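Local structure of putative isocitrate dehydrogenase, NAD-dependent (Methylococcus capsulatus, 6LKY) at residues V169-K174 and V222-N227; N93-I98 and T114-T119; K148-I153 and G183-I188; Y156-A161 and E191-Y196. The protein probably catalyses the NAD-dependent oxidative decarboxylation of isocitrate to 2-oxoglutarate, with a magnesium ion as likely cofactor. The protein carries 1 engineered substitution. One frame throughout, in Å; residues are numbered along the deposited sequence.

Interaction 1: residues V169-K174 and V222-N227; sequences VTLVHK and VLVTTN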
loop_
_atom_site.group_PDB
_atom_site.type_symbol
_atom_site.label_atom_id
_atom_site.label_comp_id
_atom_site.label_asym_id
_atom_site.label_seq_id
_atom_site.Cartn_x
_atom_site.Cartn_y
_atom_site.Cartn_z
ATOM N N VAL A 169 5.116 -16.169 10.343
ATOM C CA VAL A 169 5.725 -15.270 9.362
ATOM C C VAL A 169 4.883 -15.305 8.092
ATOM O O VAL A 169 4.623 -16.383 7.540
ATOM C CB VAL A 169 7.184 -15.656 9.053
ATOM C CG1 VAL A 169 7.694 -14.868 7.829
ATOM C CG2 VAL A 169 8.084 -15.402 10.261
ATOM N N THR A 170 4.450 -14.129 7.639
ATOM C CA THR A 170 3.749 -13.945 6.373
ATOM C C THR A 170 4.646 -13.187 5.402
ATOM O O THR A 170 5.013 -12.039 5.666
ATOM C CB THR A 170 2.453 -13.170 6.573
ATOM O OG1 THR A 170 1.605 -13.869 7.486
ATOM C CG2 THR A 170 1.742 -13.011 5.227
ATOM N N LEU A 171 4.990 -13.815 4.287
ATOM C CA LEU A 171 5.793 -13.167 3.260
ATOM C C LEU A 171 4.873 -12.457 2.271
ATOM O O LEU A 171 3.976 -13.082 1.692
ATOM C CB LEU A 171 6.677 -14.202 2.555
ATOM C CG LEU A 171 7.741 -13.686 1.572
ATOM C CD1 LEU A 171 8.917 -14.660 1.475
ATOM C CD2 LEU A 171 7.154 -13.445 0.170
ATOM N N VAL A 172 5.099 -11.161 2.065
ATOM C CA VAL A 172 4.221 -10.342 1.225
ATOM C C VAL A 172 4.928 -10.023 -0.086
ATOM O O VAL A 172 6.099 -9.634 -0.086
ATOM C CB VAL A 172 3.772 -9.066 1.958
ATOM C CG1 VAL A 172 2.765 -8.273 1.095
ATOM C CG2 VAL A 172 3.130 -9.472 3.291
ATOM N N HIS A 173 4.221 -10.189 -1.205
ATOM C CA HIS A 173 4.873 -10.158 -2.508
ATOM C C HIS A 173 3.880 -9.725 -3.581
ATOM O O HIS A 173 2.687 -9.536 -3.324
ATOM C CB HIS A 173 5.436 -11.538 -2.845
ATOM C CG HIS A 173 4.375 -12.578 -2.973
ATOM N ND1 HIS A 173 3.699 -12.809 -4.152
ATOM C CD2 HIS A 173 3.819 -13.404 -2.052
ATOM C CE1 HIS A 173 2.804 -13.766 -3.964
ATOM N NE2 HIS A 173 2.852 -14.139 -2.697
ATOM N N LYS A 174 4.395 -9.564 -4.804
ATOM C CA LYS A 174 3.571 -9.392 -5.992
ATOM C C LYS A 174 4.115 -10.304 -7.101
ATOM O O LYS A 174 4.442 -9.885 -8.213
ATOM C CB LYS A 174 3.519 -7.912 -6.389
ATOM C CG LYS A 174 2.502 -7.571 -7.490
ATOM C CD LYS A 174 1.080 -7.430 -6.959
ATOM C CE LYS A 174 0.093 -7.210 -8.121
ATOM N NZ LYS A 174 -1.340 -7.251 -7.678
ATOM N N VAL A 222 4.355 -11.651 12.235
ATOM C CA VAL A 222 5.516 -11.085 11.558
ATOM C C VAL A 222 5.217 -11.053 10.068
ATOM O O VAL A 222 4.776 -12.059 9.507
ATOM C CB VAL A 222 6.791 -11.894 11.843
ATOM C CG1 VAL A 222 7.979 -11.277 11.105
ATOM C CG2 VAL A 222 7.044 -11.962 13.348
ATOM N N LEU A 223 5.399 -9.890 9.446
ATOM C CA LEU A 223 5.353 -9.741 7.996
ATOM C C LEU A 223 6.779 -9.597 7.509
ATOM O O LEU A 223 7.539 -8.842 8.101
ATOM C CB LEU A 223 4.562 -8.500 7.588
ATOM C CG LEU A 223 3.069 -8.452 7.843
ATOM C CD1 LEU A 223 2.802 -7.951 9.254
ATOM C CD2 LEU A 223 2.430 -7.555 6.797
ATOM N N VAL A 224 7.157 -10.311 6.456
ATOM C CA VAL A 224 8.468 -10.115 5.847
ATOM C C VAL A 224 8.258 -9.741 4.386
ATOM O O VAL A 224 7.442 -10.358 3.682
ATOM C CB VAL A 224 9.389 -11.344 6.005
ATOM C CG1 VAL A 224 8.897 -12.528 5.175
ATOM C CG2 VAL A 224 10.837 -10.973 5.625
ATOM N N THR A 225 8.947 -8.694 3.945
ATOM C CA THR A 225 8.674 -8.221 2.596
ATOM C C THR A 225 9.830 -7.365 2.105
ATOM O O THR A 225 10.810 -7.117 2.823
ATOM C CB THR A 225 7.328 -7.484 2.550
ATOM O OG1 THR A 225 6.958 -7.261 1.186
ATOM C CG2 THR A 225 7.397 -6.170 3.282
ATOM N N THR A 226 9.719 -6.951 0.845
ATOM C CA THR A 226 10.751 -6.172 0.180
ATOM C C THR A 226 10.583 -4.683 0.506
ATOM O O THR A 226 9.621 -4.261 1.156
ATOM C CB THR A 226 10.743 -6.470 -1.325
ATOM O OG1 THR A 226 9.414 -6.372 -1.831
ATOM C CG2 THR A 226 11.232 -7.905 -1.586
ATOM N N ASN A 227 11.529 -3.880 0.014
ATOM C CA ASN A 227 11.758 -2.522 0.507
ATOM C C ASN A 227 10.508 -1.640 0.383
ATOM O O ASN A 227 9.979 -1.138 1.385
ATOM C CB ASN A 227 12.954 -1.937 -0.265
ATOM C CG ASN A 227 13.847 -1.041 0.592
ATOM O OD1 ASN A 227 13.361 -0.271 1.415
ATOM N ND2 ASN A 227 15.169 -1.154 0.402
HETATM O O HOH W 1 2.128 -12.814 10.015
HETATM O O HOH W 2 7.981 -8.926 -2.777
#
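The first torsion of T225 (chi1 -169°) sets its hydroxyl opposite its own amide nitrogen, and from there OG1 donates to the carbonyl oxygen V172 O at 2.8 Å, arriving from above the carbonyl plane by 47°. In V224 the rotation is different: at chi1 69° the methyl CG1 is tucked between backbone nitrogen and carbonyl carbon, so that it meets V169 CG1 at 3.7 Å and L171 CB at 3.8 Å. The valines V169 and V224 bring compact methyl groups close to the strands, and L171 packs beside them. Strands 168-173 and 222-225 are parallel neighbours in the central sheet of the isocitrate/isopropylmalate dehydrogenase fold, with strand 200-205 on the far side of 168-173. Their backbones are joined by T170 N to V222 O at 2.8 Å, V224 N to T170 O at 2.9 Å and V172 N to V224 O at 3.0 Å. On the other face of the sheet V172 CG2 rests against L223 CD2 at 4.1 Å. T170 OG1 is hydrogen-bonded to D202, and a water donates to both T170 OG1 and V222 O, a second donor to the carbonyl oxygen that also accepts from T170 N.

Interaction 2: residues N93-I98 and T114-T119; sequences NVRPAI and TVRENT. With CIT (citric acid), chain E.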
loop_
_atom_site.group_PDB
_atom_site.type_symbol
_atom_site.label_atom_id
_atom_site.label_comp_id
_atom_site.label_asym_id
_atom_site.label_seq_id
_atom_site.Cartn_x
_atom_site.Cartn_y
_atom_site.Cartn_z
ATOM N N ASN A 93 14.908 -3.846 8.464
ATOM C CA ASN A 93 14.174 -2.704 9.000
ATOM C C ASN A 93 12.995 -3.283 9.776
ATOM O O ASN A 93 12.087 -3.863 9.181
ATOM C CB ASN A 93 13.735 -1.770 7.871
ATOM C CG ASN A 93 13.242 -0.408 8.362
ATOM O OD1 ASN A 93 12.777 -0.259 9.487
ATOM N ND2 ASN A 93 13.361 0.600 7.501
ATOM N N VAL A 94 13.044 -3.178 11.101
ATOM C CA VAL A 94 12.106 -3.834 12.006
ATOM C C VAL A 94 11.166 -2.777 12.564
ATOM O O VAL A 94 11.615 -1.833 13.227
ATOM C CB VAL A 94 12.854 -4.567 13.134
ATOM C CG1 VAL A 94 11.896 -5.322 14.033
ATOM C CG2 VAL A 94 13.933 -5.497 12.548
ATOM N N ARG A 95 9.869 -2.920 12.281
ATOM C CA ARG A 95 8.863 -1.920 12.635
ATOM C C ARG A 95 7.685 -2.552 13.369
ATOM O O ARG A 95 6.770 -3.104 12.725
ATOM C CB ARG A 95 8.394 -1.174 11.394
ATOM C CG ARG A 95 9.494 -0.283 10.829
ATOM C CD ARG A 95 9.121 0.340 9.506
ATOM N NE ARG A 95 10.101 1.352 9.138
ATOM C CZ ARG A 95 9.871 2.332 8.277
ATOM N NH1 ARG A 95 8.701 2.413 7.655
ATOM N NH2 ARG A 95 10.822 3.212 8.030
ATOM N N PRO A 96 7.691 -2.516 14.706
ATOM C CA PRO A 96 6.534 -3.003 15.477
ATOM C C PRO A 96 5.368 -2.030 15.443
ATOM O O PRO A 96 5.545 -0.811 15.509
ATOM C CB PRO A 96 7.083 -3.146 16.908
ATOM C CG PRO A 96 8.605 -3.030 16.786
ATOM C CD PRO A 96 8.840 -2.181 15.567
ATOM N N ALA A 97 4.162 -2.583 15.326
ATOM C CA ALA A 97 2.912 -1.835 15.452
ATOM C C ALA A 97 2.040 -2.590 16.454
ATOM O O ALA A 97 1.492 -3.652 16.130
ATOM C CB ALA A 97 2.208 -1.665 14.104
ATOM N N ILE A 98 1.978 -2.074 17.681
ATOM C CA ILE A 98 1.236 -2.673 18.790
ATOM C C ILE A 98 0.327 -1.598 19.378
ATOM O O ILE A 98 0.798 -0.512 19.731
ATOM C CB ILE A 98 2.182 -3.250 19.856
ATOM C CG1 ILE A 98 3.217 -4.152 19.181
ATOM C CG2 ILE A 98 1.403 -4.049 20.900
ATOM C CD1 ILE A 98 4.284 -4.666 20.094
ATOM N N THR A 114 6.589 -5.588 11.168
ATOM C CA THR A 114 7.034 -5.627 9.778
ATOM C C THR A 114 8.551 -5.739 9.726
ATOM O O THR A 114 9.266 -4.966 10.371
ATOM C CB THR A 114 6.565 -4.387 9.007
ATOM O OG1 THR A 114 5.133 -4.360 8.969
ATOM C CG2 THR A 114 7.069 -4.430 7.567
ATOM N N VAL A 115 9.038 -6.717 8.977
ATOM C CA VAL A 115 10.451 -6.901 8.695
ATOM C C VAL A 115 10.651 -6.605 7.214
ATOM O O VAL A 115 10.306 -7.425 6.346
ATOM C CB VAL A 115 10.912 -8.318 9.079
ATOM C CG1 VAL A 115 12.383 -8.531 8.752
ATOM C CG2 VAL A 115 10.652 -8.561 10.578
ATOM N N ARG A 116 11.222 -5.438 6.931
ATOM C CA ARG A 116 11.367 -4.910 5.583
ATOM C C ARG A 116 12.824 -5.014 5.160
ATOM O O ARG A 116 13.723 -4.536 5.869
ATOM C CB ARG A 116 10.872 -3.449 5.491
ATOM C CG ARG A 116 11.870 -2.491 4.823
ATOM C CD ARG A 116 11.268 -1.385 3.984
ATOM N NE ARG A 116 11.154 -0.143 4.714
ATOM C CZ ARG A 116 11.381 1.078 4.234
ATOM N NH1 ARG A 116 11.808 1.281 2.993
ATOM N NH2 ARG A 116 11.219 2.118 5.038
ATOM N N GLU A 117 13.050 -5.672 4.024
ATOM C CA GLU A 117 14.351 -5.623 3.378
ATOM C C GLU A 117 14.731 -4.170 3.119
ATOM O O GLU A 117 13.934 -3.387 2.603
ATOM C CB GLU A 117 14.325 -6.417 2.067
ATOM C CG GLU A 117 15.710 -6.861 1.587
ATOM C CD GLU A 117 16.582 -5.697 1.116
ATOM O OE1 GLU A 117 16.064 -4.819 0.376
ATOM O OE2 GLU A 117 17.779 -5.651 1.493
ATOM N N ASN A 118 15.956 -3.814 3.476
ATOM C CA ASN A 118 16.300 -2.426 3.688
ATOM C C ASN A 118 17.356 -1.910 2.732
ATOM O O ASN A 118 17.701 -0.727 2.810
ATOM C CB ASN A 118 16.798 -2.250 5.132
ATOM C CG ASN A 118 16.356 -0.945 5.769
ATOM O OD1 ASN A 118 15.373 -0.328 5.358
ATOM N ND2 ASN A 118 17.070 -0.540 6.819
ATOM N N THR A 119 17.880 -2.744 1.829
ATOM C CA THR A 119 19.029 -2.345 1.033
ATOM C C THR A 119 18.842 -2.429 -0.478
ATOM O O THR A 119 19.667 -1.860 -1.197
ATOM C CB THR A 119 20.273 -3.183 1.405
ATOM O OG1 THR A 119 20.019 -4.565 1.137
ATOM C CG2 THR A 119 20.643 -3.002 2.873
HETATM C C1 CIT E . 11.426 5.750 5.386
HETATM O O1 CIT E . 11.976 5.291 6.405
HETATM O O2 CIT E . 10.243 5.415 5.145
HETATM C C2 CIT E . 12.199 6.677 4.469
HETATM C C3 CIT E . 11.688 6.621 3.037
HETATM O O7 CIT E . 10.396 7.252 2.971
HETATM C C4 CIT E . 12.635 7.292 2.060
HETATM C C5 CIT E . 12.967 8.698 2.471
HETATM O O3 CIT E . 14.158 9.012 2.644
HETATM O O4 CIT E . 12.063 9.553 2.616
HETATM C C6 CIT E . 11.550 5.191 2.577
HETATM O O5 CIT E . 12.251 4.312 3.132
HETATM O O6 CIT E . 10.748 4.899 1.653
HETATM O O HOH W 3 4.692 -2.271 10.816
#
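The guanidinium groups of R95 and R116 meet edge to face: R116 NH2 sits over one face of the R95 group, 3.2 Å from R95 NH2, with the two planes 82° apart. The two arginines gather round a citrate, probably from the crystallisation liquor, whose negative charge would offset theirs. Its O1 lies at the in-plane edge of R95 and accepts from NH2 at 2.9 Å, while its O5 sits near the plane of R116 and is forked between NH1 and NH2, each at 3.1 Å. The amide of N93 runs beside the R116 side chain, its plane only 16° from that of the guanidinium, and N93 ND2 donates to N118 OD1 at 3.1 Å, approaching from above the carbonyl plane of N118. The R116 chain bends at both chi2 and chi3 to reach the anion; its NE is buried and finds no partner. Outside the pair, S234 holds R95 NH1, N227 holds R116 NH1 and N251 holds N118 ND2. Arginine suits both places, since it can grip a carboxylate and a neighbouring side chain at once; citrate probably marks the substrate site, where arginines bind isocitrate in this family, and K174 of the second subunit also reaches it. Beneath, N93 with R116 and R95 with T114 form antiparallel hydrogen-bonded pairs on either side of the non-hydrogen-bonded pair V94 with V115. Helix 147-163 covers the V94 and V115 face, helix 80-87 touches the arginine face, and strands 248-252 and 222-225 flank the two strands.

Interaction 3: residues K148-I153 and G183-I188; sequences KGSERI and GLFLEI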
loop_
_atom_site.group_PDB
_atom_site.type_symbol
_atom_site.label_atom_id
_atom_site.label_comp_id
_atom_site.label_asym_id
_atom_site.label_seq_id
_atom_site.Cartn_x
_atom_site.Cartn_y
_atom_site.Cartn_z
ATOM N N LYS A 148 21.149 -13.379 -2.090
ATOM C CA LYS A 148 21.654 -13.338 -0.723
ATOM C C LYS A 148 20.942 -12.271 0.102
ATOM O O LYS A 148 20.703 -12.487 1.300
ATOM C CB LYS A 148 23.174 -13.108 -0.691
ATOM C CG LYS A 148 24.006 -13.969 -1.649
ATOM C CD LYS A 148 24.330 -15.365 -1.090
ATOM C CE LYS A 148 23.213 -16.390 -1.396
ATOM N NZ LYS A 148 23.627 -17.818 -1.155
ATOM N N GLY A 149 20.511 -11.167 -0.530
ATOM C CA GLY A 149 19.673 -10.199 0.171
ATOM C C GLY A 149 18.364 -10.794 0.653
ATOM O O GLY A 149 17.947 -10.572 1.800
ATOM N N SER A 150 17.718 -11.591 -0.205
ATOM C CA SER A 150 16.464 -12.237 0.177
ATOM C C SER A 150 16.677 -13.247 1.297
ATOM O O SER A 150 15.898 -13.302 2.259
ATOM C CB SER A 150 15.837 -12.919 -1.039
ATOM O OG SER A 150 15.786 -12.033 -2.127
ATOM N N GLU A 151 17.705 -14.088 1.156
ATOM C CA GLU A 151 18.014 -15.082 2.177
ATOM C C GLU A 151 18.193 -14.433 3.537
ATOM O O GLU A 151 17.625 -14.887 4.541
ATOM C CB GLU A 151 19.277 -15.858 1.798
ATOM C CG GLU A 151 19.039 -16.960 0.784
ATOM C CD GLU A 151 20.342 -17.519 0.252
ATOM O OE1 GLU A 151 21.393 -17.106 0.782
ATOM O OE2 GLU A 151 20.320 -18.351 -0.691
ATOM N N ARG A 152 18.985 -13.364 3.595
ATOM C CA ARG A 152 19.284 -12.812 4.907
ATOM C C ARG A 152 18.066 -12.118 5.511
ATOM O O ARG A 152 17.823 -12.257 6.718
ATOM C CB ARG A 152 20.505 -11.886 4.834
ATOM C CG ARG A 152 20.358 -10.627 3.983
ATOM C CD ARG A 152 21.658 -9.803 4.023
ATOM N NE ARG A 152 21.576 -8.604 3.190
ATOM C CZ ARG A 152 22.584 -7.758 3.001
ATOM N NH1 ARG A 152 23.755 -7.978 3.585
ATOM N NH2 ARG A 152 22.419 -6.681 2.240
ATOM N N ILE A 153 17.245 -11.420 4.702
ATOM C CA ILE A 153 16.080 -10.770 5.318
ATOM C C ILE A 153 15.048 -11.807 5.770
ATOM O O ILE A 153 14.419 -11.654 6.831
ATOM C CB ILE A 153 15.457 -9.688 4.399
ATOM C CG1 ILE A 153 14.484 -8.815 5.207
ATOM C CG2 ILE A 153 14.698 -10.280 3.207
ATOM C CD1 ILE A 153 15.157 -8.013 6.328
ATOM N N GLY A 183 9.003 -13.000 -7.475
ATOM C CA GLY A 183 8.971 -14.456 -7.583
ATOM C C GLY A 183 10.175 -15.131 -6.944
ATOM O O GLY A 183 10.034 -16.155 -6.272
ATOM N N LEU A 184 11.377 -14.587 -7.173
ATOM C CA LEU A 184 12.572 -15.130 -6.530
ATOM C C LEU A 184 12.511 -14.935 -5.015
ATOM O O LEU A 184 12.848 -15.843 -4.244
ATOM C CB LEU A 184 13.824 -14.472 -7.109
ATOM C CG LEU A 184 15.190 -14.910 -6.575
ATOM C CD1 LEU A 184 15.441 -16.391 -6.878
ATOM C CD2 LEU A 184 16.305 -14.043 -7.151
ATOM N N PHE A 185 12.055 -13.764 -4.570
ATOM C CA PHE A 185 11.869 -13.544 -3.135
ATOM C C PHE A 185 10.941 -14.603 -2.524
ATOM O O PHE A 185 11.265 -15.224 -1.504
ATOM C CB PHE A 185 11.319 -12.129 -2.920
ATOM C CG PHE A 185 11.241 -11.710 -1.490
ATOM C CD1 PHE A 185 12.388 -11.450 -0.772
ATOM C CD2 PHE A 185 10.016 -11.546 -0.870
ATOM C CE1 PHE A 185 12.314 -11.061 0.557
ATOM C CE2 PHE A 185 9.933 -11.150 0.457
ATOM C CZ PHE A 185 11.083 -10.899 1.166
ATOM N N LEU A 186 9.784 -14.834 -3.152
ATOM C CA LEU A 186 8.827 -15.825 -2.658
ATOM C C LEU A 186 9.425 -17.240 -2.648
ATOM O O LEU A 186 9.265 -17.992 -1.680
ATOM C CB LEU A 186 7.565 -15.787 -3.526
ATOM C CG LEU A 186 6.490 -16.834 -3.213
ATOM C CD1 LEU A 186 6.007 -16.707 -1.773
ATOM C CD2 LEU A 186 5.323 -16.706 -4.171
ATOM N N GLU A 187 10.093 -17.625 -3.737
ATOM C CA GLU A 187 10.673 -18.964 -3.832
ATOM C C GLU A 187 11.713 -19.195 -2.741
ATOM O O GLU A 187 11.729 -20.248 -2.081
ATOM C CB GLU A 187 11.288 -19.148 -5.217
ATOM C CG GLU A 187 12.052 -20.445 -5.406
ATOM C CD GLU A 187 12.935 -20.390 -6.631
ATOM O OE1 GLU A 187 12.383 -20.173 -7.734
ATOM O OE2 GLU A 187 14.172 -20.546 -6.492
ATOM N N ILE A 188 12.587 -18.207 -2.531
ATOM C CA ILE A 188 13.569 -18.318 -1.461
ATOM C C ILE A 188 12.883 -18.408 -0.099
ATOM O O ILE A 188 13.293 -19.198 0.764
ATOM C CB ILE A 188 14.559 -17.146 -1.538
ATOM C CG1 ILE A 188 15.481 -17.341 -2.748
ATOM C CG2 ILE A 188 15.317 -17.035 -0.245
ATOM C CD1 ILE A 188 16.280 -16.114 -3.149
#
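S150 and I153 of helix 147-163 meet F185 and I188 of helix 181-193 in a helix-helix packing contact over one face of the central sheet. The segment axes approach to 9.4 Å and cross at -44°. F185 turns the rim of its ring to its neighbour: CD1 lies 3.7 Å from S150 OG, and CE1 lies 3.6 Å from I153 CG2, both partners near the ring plane. With CG opposite the backbone nitrogen (chi1 -173°), the ring leans from its helix toward the other one and down onto L171 of the sheet. Small S150 leaves room for this approach; its hydroxyl is occupied by T146 O, one turn back. I188 points toward the neighbouring helix, its CD1 meeting S150 CB at 3.9 Å and its CG2 meeting E151 CG at 3.9 Å. E151 thus lends its aliphatic part to the contact, while its carboxylate makes a salt bridge with K148 (NZ to OE1 3.0 Å). Such a layer of helices against a sheet belongs to alpha/beta architecture: helix 181-193 is the connection of a beta-alpha-beta crossover between the parallel strands 168-173 and 200-205, and helix 147-163 packs beside it.

Interaction 4: residues Y156-A161 and E191-Y196; sequences YAFDYA and EIAKEY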
loop_
_atom_site.group_PDB
_atom_site.type_symbol
_atom_site.label_atom_id
_atom_site.label_comp_id
_atom_site.label_asym_id
_atom_site.label_seq_id
_atom_site.Cartn_x
_atom_site.Cartn_y
_atom_site.Cartn_z
ATOM N N TYR A 156 16.293 -13.441 8.870
ATOM C CA TYR A 156 16.125 -12.505 9.978
ATOM C C TYR A 156 14.697 -12.527 10.493
ATOM O O TYR A 156 14.476 -12.477 11.706
ATOM C CB TYR A 156 16.506 -11.073 9.588
ATOM C CG TYR A 156 16.449 -10.124 10.782
ATOM C CD1 TYR A 156 15.238 -9.648 11.262
ATOM C CD2 TYR A 156 17.607 -9.734 11.437
ATOM C CE1 TYR A 156 15.177 -8.819 12.357
ATOM C CE2 TYR A 156 17.559 -8.888 12.530
ATOM C CZ TYR A 156 16.342 -8.443 12.987
ATOM O OH TYR A 156 16.273 -7.603 14.078
ATOM N N ALA A 157 13.711 -12.580 9.589
ATOM C CA ALA A 157 12.320 -12.576 10.038
ATOM C C ALA A 157 12.001 -13.828 10.861
ATOM O O ALA A 157 11.348 -13.745 11.906
ATOM C CB ALA A 157 11.370 -12.457 8.837
ATOM N N PHE A 158 12.448 -14.999 10.401
ATOM C CA PHE A 158 12.185 -16.223 11.172
ATOM C C PHE A 158 12.926 -16.228 12.512
ATOM O O PHE A 158 12.348 -16.602 13.547
ATOM C CB PHE A 158 12.558 -17.455 10.351
ATOM C CG PHE A 158 11.509 -17.854 9.347
ATOM C CD1 PHE A 158 10.368 -18.518 9.745
ATOM C CD2 PHE A 158 11.676 -17.573 8.006
ATOM C CE1 PHE A 158 9.411 -18.899 8.821
ATOM C CE2 PHE A 158 10.717 -17.940 7.076
ATOM C CZ PHE A 158 9.587 -18.608 7.486
ATOM N N ASP A 159 14.211 -15.841 12.513
ATOM C CA ASP A 159 14.969 -15.757 13.762
ATOM C C ASP A 159 14.320 -14.778 14.725
ATOM O O ASP A 159 14.247 -15.041 15.932
ATOM C CB ASP A 159 16.421 -15.343 13.500
ATOM C CG ASP A 159 17.209 -16.399 12.763
ATOM O OD1 ASP A 159 16.723 -17.543 12.671
ATOM O OD2 ASP A 159 18.317 -16.087 12.267
ATOM N N TYR A 160 13.825 -13.647 14.209
ATOM C CA TYR A 160 13.158 -12.669 15.058
ATOM C C TYR A 160 11.884 -13.247 15.640
ATOM O O TYR A 160 11.591 -13.042 16.822
ATOM C CB TYR A 160 12.847 -11.396 14.265
ATOM C CG TYR A 160 12.046 -10.361 15.046
ATOM C CD1 TYR A 160 10.648 -10.427 15.122
ATOM C CD2 TYR A 160 12.690 -9.323 15.710
ATOM C CE1 TYR A 160 9.927 -9.490 15.854
ATOM C CE2 TYR A 160 11.979 -8.381 16.432
ATOM C CZ TYR A 160 10.607 -8.468 16.499
ATOM O OH TYR A 160 9.925 -7.518 17.210
ATOM N N ALA A 161 11.105 -13.952 14.818
ATOM C CA ALA A 161 9.897 -14.608 15.310
ATOM C C ALA A 161 10.211 -15.579 16.452
ATOM O O ALA A 161 9.501 -15.600 17.463
ATOM C CB ALA A 161 9.188 -15.322 14.157
ATOM N N GLU A 191 11.641 -21.878 0.482
ATOM C CA GLU A 191 12.718 -22.807 0.810
ATOM C C GLU A 191 13.173 -22.622 2.253
ATOM O O GLU A 191 13.302 -23.595 3.004
ATOM C CB GLU A 191 13.881 -22.641 -0.171
ATOM C CG GLU A 191 13.612 -23.320 -1.507
ATOM C CD GLU A 191 14.522 -22.843 -2.638
ATOM O OE1 GLU A 191 14.246 -23.218 -3.800
ATOM O OE2 GLU A 191 15.497 -22.096 -2.378
ATOM N N ILE A 192 13.360 -21.372 2.680
ATOM C CA ILE A 192 13.873 -21.117 4.023
ATOM C C ILE A 192 12.855 -21.499 5.094
ATOM O O ILE A 192 13.234 -21.898 6.205
ATOM C CB ILE A 192 14.303 -19.640 4.131
ATOM C CG1 ILE A 192 15.641 -19.430 3.406
ATOM C CG2 ILE A 192 14.351 -19.165 5.601
ATOM C CD1 ILE A 192 16.079 -17.983 3.313
ATOM N N ALA A 193 11.555 -21.417 4.780
ATOM C CA ALA A 193 10.530 -21.746 5.768
ATOM C C ALA A 193 10.666 -23.178 6.271
ATOM O O ALA A 193 10.303 -23.472 7.419
ATOM C CB ALA A 193 9.137 -21.530 5.172
ATOM N N LYS A 194 11.178 -24.080 5.430
ATOM C CA LYS A 194 11.325 -25.477 5.821
ATOM C C LYS A 194 12.424 -25.672 6.857
ATOM O O LYS A 194 12.439 -26.699 7.541
ATOM C CB LYS A 194 11.552 -26.329 4.573
ATOM C CG LYS A 194 10.314 -26.313 3.655
ATOM C CD LYS A 194 10.390 -27.286 2.482
ATOM C CE LYS A 194 11.600 -27.030 1.608
ATOM N NZ LYS A 194 11.324 -27.425 0.200
ATOM N N GLU A 195 13.330 -24.705 6.999
ATOM C CA GLU A 195 14.306 -24.719 8.076
ATOM C C GLU A 195 13.709 -24.309 9.417
ATOM O O GLU A 195 14.428 -24.320 10.421
ATOM C CB GLU A 195 15.473 -23.788 7.746
ATOM C CG GLU A 195 16.228 -24.152 6.486
ATOM C CD GLU A 195 17.169 -23.046 6.031
ATOM O OE1 GLU A 195 17.494 -22.142 6.841
ATOM O OE2 GLU A 195 17.566 -23.072 4.845
ATOM N N TYR A 196 12.445 -23.891 9.453
ATOM C CA TYR A 196 11.817 -23.363 10.668
ATOM C C TYR A 196 10.445 -24.003 10.886
ATOM O O TYR A 196 9.423 -23.313 10.918
ATOM C CB TYR A 196 11.696 -21.841 10.594
ATOM C CG TYR A 196 13.016 -21.093 10.620
ATOM C CD1 TYR A 196 13.731 -20.885 9.458
ATOM C CD2 TYR A 196 13.534 -20.586 11.815
ATOM C CE1 TYR A 196 14.926 -20.193 9.469
ATOM C CE2 TYR A 196 14.736 -19.895 11.845
ATOM C CZ TYR A 196 15.427 -19.700 10.661
ATOM O OH TYR A 196 16.620 -19.016 10.648
#
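F158 is the bump of this contact, and the hollow that takes it is formed by I192, A193 and Y196, with a type I beta turn running from A193 to Y196. The shank of the phenylalanine fits first: its CB stands over the centre of the Y196 ring, 3.4 Å from the centroid and 4° off the ring normal, a CH-pi contact. The two rings form an offset stack, centroids 4.8 Å apart with planes at 16°, so the F158 ring lies displaced to one side of the Y196 ring. The tip of the ring goes deeper, its CZ 3.7 Å from A193 CA, where the small side chain of A193 lets it come close, and its CD2 meets I192 CG2 at 3.9 Å. Tyrosine suits the floor of the hollow because it offers a face to F158 and a hydroxyl at its far end: Y196 OH donates to D159 OD1 at 2.5 Å, on the syn side but 34° out of the carboxylate plane. Nearby, R155 forms a salt bridge with E195. Toward the sheet, A157 and A161 rest on strand 222-225, Y156 and Y160 on strands 92-98 and 111-117, while F158 also touches V169 of strand 168-173.

In the fold
Interactions 1 and 2 are joined edge to edge in one sheet: L223 O and V115 N lie 2.7 Å apart, and N227 OD1 probably bonds R116 NH1 at 2.7 Å, tying the end of interaction 1 to the anion-binding arginine. Interactions 3 and 4, with centres 11 Å apart, are successive contacts of the same two helices, and both rest on interaction 1: L171 CG lies 3.5 Å from F185 CE2, and V224 CG2 lies 3.6 Å from A157 CB. The arginines of interaction 2 bind the citrate, which K174 of the second subunit, counterpart of K174 in interaction 1, also reaches. The side chain of R95 is about 5 Å from a bound NAD, that of V172 about 10 Å from one.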